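Local coordinates for putative phenazine biosynthesis PhzC/PhzF protein (PDB 4DUN), which belongs to the PhzF family of phenazine biosynthesis-like proteins and probably acts as an isomerase, on a substrate that is not established, at residues L150-S153 and E154-I158. Sequence-based numbering, arbitrary orientation.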
loop_
_atom_site.group_PDB
_atom_site.type_symbol
_atom_site.label_atom_id
_atom_site.label_comp_id
_atom_site.label_asym_id
_atom_site.label_seq_id
_atom_site.Cartn_x
_atom_site.Cartn_y
_atom_site.Cartn_z
ATOM N N LEU A 150 -19.764 -21.155 11.019
ATOM C CA LEU A 150 -20.477 -20.624 12.170
ATOM C C LEU A 150 -19.693 -20.952 13.429
ATOM O O LEU A 150 -19.525 -22.127 13.766
ATOM C CB LEU A 150 -21.929 -21.160 12.243
ATOM C CG LEU A 150 -22.704 -20.776 13.518
ATOM C CD1 LEU A 150 -23.094 -19.286 13.514
ATOM C CD2 LEU A 150 -23.910 -21.655 13.718
ATOM N N LEU A 151 -19.222 -19.914 14.140
ATOM C CA LEU A 151 -18.500 -20.120 15.395
ATOM C C LEU A 151 -19.461 -19.935 16.571
ATOM O O LEU A 151 -20.577 -19.471 16.369
ATOM C CB LEU A 151 -17.267 -19.212 15.495
ATOM C CG LEU A 151 -16.225 -19.315 14.345
ATOM C CD1 LEU A 151 -14.960 -18.513 14.683
ATOM C CD2 LEU A 151 -15.824 -20.775 14.038
ATOM N N ASN A 152 -19.053 -20.344 17.782
ATOM C CA ASN A 152 -19.926 -20.351 18.955
ATOM C C ASN A 152 -20.071 -19.005 19.679
ATOM O O ASN A 152 -20.926 -18.893 20.559
ATOM C CB ASN A 152 -19.459 -21.425 19.933
ATOM C CG ASN A 152 -19.810 -22.815 19.466
ATOM O OD1 ASN A 152 -20.986 -23.165 19.305
ATOM N ND2 ASN A 152 -18.805 -23.644 19.223
ATOM N N SER A 153 -19.262 -17.994 19.338
ATOM C CA SER A 153 -19.355 -16.672 19.992
ATOM C C SER A 153 -18.609 -15.601 19.210
ATOM O O SER A 153 -17.744 -15.917 18.409
ATOM C CB SER A 153 -18.760 -16.731 21.402
ATOM O OG SER A 153 -17.345 -16.874 21.364
ATOM N N GLU A 154 -18.872 -14.329 19.532
ATOM C CA GLU A 154 -18.138 -13.204 18.976
ATOM C C GLU A 154 -16.658 -13.328 19.393
ATOM O O GLU A 154 -15.776 -13.113 18.559
ATOM C CB GLU A 154 -18.754 -11.885 19.470
ATOM C CG GLU A 154 -17.969 -10.668 19.026
ATOM C CD GLU A 154 -18.620 -9.346 19.355
ATOM O OE1 GLU A 154 -18.066 -8.608 20.195
ATOM O OE2 GLU A 154 -19.667 -9.028 18.750
ATOM N N GLN A 155 -16.391 -13.770 20.651
ATOM C CA GLN A 155 -15.032 -13.971 21.145
ATOM C C GLN A 155 -14.256 -14.943 20.238
ATOM O O GLN A 155 -13.102 -14.663 19.918
ATOM C CB GLN A 155 -15.015 -14.479 22.605
ATOM C CG GLN A 155 -13.638 -14.328 23.263
ATOM C CD GLN A 155 -13.140 -12.895 23.226
ATOM O OE1 GLN A 155 -13.799 -11.975 23.719
ATOM N NE2 GLN A 155 -11.996 -12.666 22.589
ATOM N N GLU A 156 -14.893 -16.042 19.799
ATOM C CA GLU A 156 -14.221 -17.019 18.925
ATOM C C GLU A 156 -13.888 -16.398 17.553
ATOM O O GLU A 156 -12.799 -16.654 17.017
ATOM C CB GLU A 156 -15.057 -18.291 18.756
ATOM C CG GLU A 156 -14.965 -19.224 19.948
ATOM C CD GLU A 156 -15.552 -20.604 19.727
ATOM O OE1 GLU A 156 -16.130 -20.846 18.641
ATOM O OE2 GLU A 156 -15.402 -21.458 20.629
ATOM N N VAL A 157 -14.762 -15.507 17.054
ATOM C CA VAL A 157 -14.543 -14.770 15.795
ATOM C C VAL A 157 -13.317 -13.856 15.982
ATOM O O VAL A 157 -12.406 -13.896 15.161
ATOM C CB VAL A 157 -15.818 -14.009 15.334
ATOM C CG1 VAL A 157 -15.522 -13.042 14.178
ATOM C CG2 VAL A 157 -16.906 -15.006 14.926
ATOM N N ILE A 158 -13.269 -13.094 17.083
ATOM C CA ILE A 158 -12.134 -12.209 17.410
ATOM C C ILE A 158 -10.824 -13.034 17.538
ATOM O O ILE A 158 -9.789 -12.603 17.038
ATOM C CB ILE A 158 -12.429 -11.397 18.711
ATOM C CG1 ILE A 158 -13.647 -10.451 18.527
ATOM C CG2 ILE A 158 -11.187 -10.608 19.208
ATOM C CD1 ILE A 158 -14.252 -9.933 19.844
#
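S153 and E156 join the loop that follows strand 147-150 to the first turn of helix 154-159. S153 is the N-cap: its OG lies 3.0 Å from E156 N and accepts the bond at 154°. With chi1 at 70°, OG sits between the backbone N and carbonyl carbon of its own residue, which brings it within bonding range of E156 N. S153 O adds two weak bonds, from E156 N and from V157 N, the latter at 3.3 Å, so E156 N is shared between the hydroxyl and the carbonyl of one residue.

E156 answers with its side chain. CG stands anti to the carbonyl carbon (chi1 -78°) and the extended chain runs back along the loop, where E156 OE1 accepts from the backbone N of N152 at 3.1 Å, met from above the carboxylate plane. The bond recalls a capping box, but the N-H it uses belongs to the residue before the N-cap. Alongside, N152 CB comes to 3.6 Å from E156 OE1, while N152 OD1 turns to the hydroxyl of S139.

The apolar contact is between L151 CD1 and V157 CG2, 4.0 Å apart; both side chains also pack on I178 of strand 176-181, which ties the helix start to the neighbouring strand. L151 CD1 is also in van der Waals contact with the backbone, 3.7 Å from E156 O.

S153 thus supplies acceptors for E156 N and, weakly, for V157 N, and the negative carboxylate of E156, held close to the helix N-terminus, probably interacts favourably with the helix dipole while linking the helix's first turn to the backbone of the incoming loop.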